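Local structure of uncharacterized protein (Trypanosoma cruzi, 6NEY) at residues V37-P40 against H41-Q44; A99-A102 against E103-E106. The protein probably recognises acetylated lysines through the bromodomain contained in this chain, which is one piece of a longer protein. All coordinates share one frame; numbering follows the deposited sequence.

Interaction 1: residues V37-P40 against H41-Q44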
loop_
_atom_site.group_PDB
_atom_site.type_symbol
_atom_site.label_atom_id
_atom_site.label_comp_id
_atom_site.label_asym_id
_atom_site.label_seq_id
_atom_site.Cartn_x
_atom_site.Cartn_y
_atom_site.Cartn_z
ATOM N N VAL A 37 11.222 7.551 12.258
ATOM C CA VAL A 37 12.052 6.745 13.209
ATOM C C VAL A 37 13.508 6.717 12.720
ATOM O O VAL A 37 14.408 6.956 13.548
ATOM C CB VAL A 37 11.503 5.318 13.410
ATOM C CG1 VAL A 37 12.504 4.422 14.131
ATOM C CG2 VAL A 37 10.169 5.321 14.145
ATOM N N VAL A 38 13.745 6.439 11.432
ATOM C CA VAL A 38 15.118 6.359 10.842
ATOM C C VAL A 38 15.726 7.770 10.833
ATOM O O VAL A 38 16.926 7.900 11.147
ATOM C CB VAL A 38 15.110 5.739 9.431
ATOM C CG1 VAL A 38 16.523 5.540 8.893
ATOM C CG2 VAL A 38 14.341 4.423 9.390
ATOM N N TYR A 39 14.914 8.780 10.501
ATOM C CA TYR A 39 15.310 10.204 10.329
ATOM C C TYR A 39 14.392 11.082 11.183
ATOM O O TYR A 39 13.517 11.766 10.655
ATOM C CB TYR A 39 15.265 10.576 8.845
ATOM C CG TYR A 39 15.972 9.585 7.954
ATOM C CD1 TYR A 39 17.358 9.517 7.926
ATOM C CD2 TYR A 39 15.263 8.693 7.166
ATOM C CE1 TYR A 39 18.021 8.596 7.131
ATOM C CE2 TYR A 39 15.910 7.767 6.362
ATOM C CZ TYR A 39 17.293 7.718 6.349
ATOM O OH TYR A 39 17.943 6.811 5.566
ATOM N N PRO A 40 14.541 11.057 12.528
ATOM C CA PRO A 40 13.713 11.876 13.423
ATOM C C PRO A 40 13.800 13.383 13.119
ATOM O O PRO A 40 12.837 14.111 13.366
ATOM C CB PRO A 40 14.276 11.596 14.825
ATOM C CG PRO A 40 15.063 10.301 14.696
ATOM C CD PRO A 40 15.505 10.216 13.253
ATOM N N HIS A 41 14.939 13.828 12.575
ATOM C CA HIS A 41 15.224 15.260 12.274
ATOM C C HIS A 41 14.354 15.769 11.118
ATOM O O HIS A 41 14.241 17.003 10.972
ATOM C CB HIS A 41 16.717 15.470 11.975
ATOM C CG HIS A 41 17.249 14.578 10.906
ATOM N ND1 HIS A 41 17.815 13.345 11.192
ATOM C CD2 HIS A 41 17.346 14.744 9.568
ATOM C CE1 HIS A 41 18.227 12.785 10.069
ATOM N NE2 HIS A 41 17.934 13.623 9.058
ATOM N N LEU A 42 13.744 14.879 10.322
ATOM C CA LEU A 42 12.903 15.291 9.163
ATOM C C LEU A 42 11.481 15.710 9.583
ATOM O O LEU A 42 10.773 16.216 8.698
ATOM C CB LEU A 42 12.845 14.143 8.148
ATOM C CG LEU A 42 14.136 13.871 7.377
ATOM C CD1 LEU A 42 13.908 12.780 6.326
ATOM C CD2 LEU A 42 14.669 15.137 6.721
ATOM N N GLU A 43 11.098 15.589 10.866
ATOM C CA GLU A 43 9.696 15.776 11.350
ATOM C C GLU A 43 9.038 17.001 10.698
ATOM O O GLU A 43 7.950 16.826 10.123
ATOM C CB GLU A 43 9.649 15.888 12.878
ATOM C CG GLU A 43 8.287 15.586 13.485
ATOM C CD GLU A 43 8.377 14.636 14.671
ATOM O OE1 GLU A 43 8.709 13.454 14.453
ATOM O OE2 GLU A 43 8.163 15.090 15.813
ATOM N N GLN A 44 9.641 18.194 10.799
ATOM C CA GLN A 44 9.024 19.473 10.338
ATOM C C GLN A 44 8.963 19.515 8.803
ATOM O O GLN A 44 7.847 19.664 8.249
ATOM C CB GLN A 44 9.812 20.684 10.845
ATOM C CG GLN A 44 9.179 22.021 10.478
#

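Interaction 2: residues A99-A102 against E103-E106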
loop_
_atom_site.group_PDB
_atom_site.type_symbol
_atom_site.label_atom_id
_atom_site.label_comp_id
_atom_site.label_asym_id
_atom_site.label_seq_id
_atom_site.Cartn_x
_atom_site.Cartn_y
_atom_site.Cartn_z
ATOM N N ALA A 99 13.250 7.369 -7.199
ATOM C CA ALA A 99 12.023 7.652 -7.976
ATOM C C ALA A 99 11.774 6.467 -8.920
ATOM O O ALA A 99 10.594 6.117 -9.076
ATOM C CB ALA A 99 12.125 8.958 -8.718
ATOM N N ASN A 100 12.838 5.845 -9.439
ATOM C CA ASN A 100 12.734 4.658 -10.344
ATOM C C ASN A 100 12.149 3.501 -9.544
ATOM O O ASN A 100 11.311 2.773 -10.063
ATOM C CB ASN A 100 14.077 4.245 -10.951
ATOM C CG ASN A 100 14.614 5.271 -11.930
ATOM O OD1 ASN A 100 13.875 6.162 -12.363
ATOM N ND2 ASN A 100 15.873 5.112 -12.309
ATOM N N ILE A 101 12.602 3.321 -8.305
ATOM C CA ILE A 101 12.020 2.279 -7.421
ATOM C C ILE A 101 10.544 2.600 -7.207
ATOM O O ILE A 101 9.749 1.698 -7.277
ATOM C CB ILE A 101 12.781 2.176 -6.091
ATOM C CG1 ILE A 101 14.173 1.570 -6.305
ATOM C CG2 ILE A 101 11.955 1.398 -5.076
ATOM C CD1 ILE A 101 15.099 1.718 -5.098
ATOM N N ALA A 102 10.195 3.841 -6.870
ATOM C CA ALA A 102 8.791 4.198 -6.559
ATOM C C ALA A 102 7.887 3.823 -7.740
ATOM O O ALA A 102 6.792 3.245 -7.496
ATOM C CB ALA A 102 8.649 5.660 -6.230
ATOM N N GLU A 103 8.296 4.146 -8.966
ATOM C CA GLU A 103 7.435 3.895 -10.163
ATOM C C GLU A 103 7.341 2.375 -10.412
ATOM O O GLU A 103 6.223 1.885 -10.729
ATOM C CB GLU A 103 7.918 4.621 -11.427
ATOM C CG GLU A 103 6.861 4.563 -12.523
ATOM C CD GLU A 103 7.143 5.342 -13.795
ATOM O OE1 GLU A 103 8.283 5.794 -13.980
ATOM O OE2 GLU A 103 6.215 5.420 -14.629
ATOM N N ARG A 104 8.422 1.624 -10.219
ATOM C CA ARG A 104 8.345 0.149 -10.401
ATOM C C ARG A 104 7.458 -0.439 -9.293
ATOM O O ARG A 104 6.680 -1.398 -9.565
ATOM C CB ARG A 104 9.734 -0.489 -10.392
ATOM C CG ARG A 104 10.570 -0.222 -11.636
ATOM C CD ARG A 104 11.800 -1.116 -11.629
ATOM N NE ARG A 104 12.676 -0.858 -10.497
ATOM C CZ ARG A 104 13.713 -0.020 -10.486
ATOM N NH1 ARG A 104 14.450 0.109 -9.387
ATOM N NH2 ARG A 104 14.051 0.651 -11.568
ATOM N N PHE A 105 7.596 0.070 -8.067
ATOM C CA PHE A 105 6.830 -0.381 -6.881
ATOM C C PHE A 105 5.337 -0.135 -7.125
ATOM O O PHE A 105 4.519 -1.039 -6.873
ATOM C CB PHE A 105 7.305 0.321 -5.610
ATOM C CG PHE A 105 6.363 0.175 -4.449
ATOM C CD1 PHE A 105 6.308 -1.012 -3.739
ATOM C CD2 PHE A 105 5.514 1.214 -4.072
ATOM C CE1 PHE A 105 5.437 -1.160 -2.672
ATOM C CE2 PHE A 105 4.637 1.053 -3.007
ATOM C CZ PHE A 105 4.607 -0.125 -2.309
ATOM N N GLU A 106 4.978 1.046 -7.638
ATOM C CA GLU A 106 3.550 1.396 -7.878
ATOM C C GLU A 106 2.961 0.384 -8.876
ATOM O O GLU A 106 1.839 -0.140 -8.615
ATOM C CB GLU A 106 3.417 2.858 -8.316
ATOM C CG GLU A 106 1.987 3.376 -8.357
ATOM C CD GLU A 106 1.910 4.765 -8.991
ATOM O OE1 GLU A 106 2.684 5.032 -9.942
ATOM O OE2 GLU A 106 1.113 5.585 -8.535
HETATM O O HOH W 1 16.760 2.219 -11.725
#

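Interaction 1: residues V37-P40 against H41-Q44
The imidazole of His-41 turns back over the backbone of Tyr-39. Its centroid lies 4.3 Å from Tyr-39 CB, 29° off the ring normal, an off-centre CH-pi contact, and Tyr-39 C sits over one face of the same ring toward the rim. His-41 CG lies between its own N and carbonyl carbon (chi1 54°), the position that swings the ring toward the preceding residues. At the edge of the phenol ring, near its plane, His-41 CE1 comes to 4.0 Å from Tyr-39 CD1. Val-38 CG1 lies over one face of that phenol ring, 3.4 Å above its plane and offset toward the rim. Leu-42 runs alongside Tyr-39 in the same direction, with its CD1 branch 3.6 Å from Tyr-39 CB.

Two backbone bonds close the turn. Leu-42 N donates to Tyr-39 O at 3.1 Å, and Glu-43 N makes a weak bond of 3.4 Å to Pro-40 O. Both bonds span three residues, the signature of a 3-10 turn. It joins helix 35-38 to helix 43-49 in a segment that, by position, corresponds to the ZA loop of the bromodomain fold. Tyr-39 is the first residue after helix 35-38 to leave helical phi/psi.

Further out, Leu-42 and Glu-43 also touch Leu-36 on the preceding helix, while Glu-43 O and Gln-44 O both hydrogen-bond to Thr-47 OG1.

Interaction 2: residues A99-A102 against E103-E106
Four successive i to i+4 bonds tie Ala-99 through Ala-102 to Glu-103 through Glu-106, establishing regular alpha-helix across the junction. Glu-103 N reaches Ala-99 O at 3.0 Å, and Arg-104 N reaches Asn-100 O at 3.1 Å. Phe-105 N to Ile-101 O is shorter, 2.8 Å, with an N-H...O angle of 159°. Glu-106 N completes the series on Ala-102 O at 2.9 Å.

Among the side chains, Arg-104 carries the contact by folding back over the preceding turn. Its chain leaves with CG beside the backbone N and bends at chi3 (-62°), which brings the guanidinium flat over the peptide following Asn-100. Asn-100 O lies 3.7 Å from the guanidinium plane of Arg-104, over its centre. The same carbonyl therefore accepts the residue's backbone N-H and faces its cationic group, whose charge would probably polarise it. NH1 of Arg-104 meets Ile-101 CG1 at 3.4 Å. Its NH2 points to a water lying in the guanidinium plane, which accepts hydrogen bonds from Arg-104 NH2 and Asn-100 ND2, both at 3.1 Å; this bridge links the two polar ends one turn apart.

Helix 97-124, which by its order in the chain corresponds to the C helix of the bromodomain bundle, packs on the rest of the fold through the buried Ile-101, Ala-102 and Phe-105. Ala-102 touches Tyr-89 of helix 75-92, as does the exposed Glu-103, and Phe-105 packs on Ile-81 and Val-85 of that helix. Phe-105 also stacks on the ring of Phe-31, while Ile-101 meets Asp-27, Glu-28 and Leu-30 in the loop between helices 12-21 and 35-38.

Interaction 1 and interaction 2 are separate local contacts within the same bromodomain: their centres lie 22 Å apart, and their nearest atoms come no closer than about 12 Å. Interaction 1 is a surface contact with no buried residue, its centre 21 Å from that of the chain; interaction 2 is partly buried, its centre at 13 Å. The hydrogen-bond spacing differs too, three residues in 37-44 and four in 99-106, which separates a linking turn from the body of a long helix. In bromodomains the acetyl-lysine pocket lies at the end of the bundle where the ZA and BC loops meet; a direct role of either contact in binding is not established.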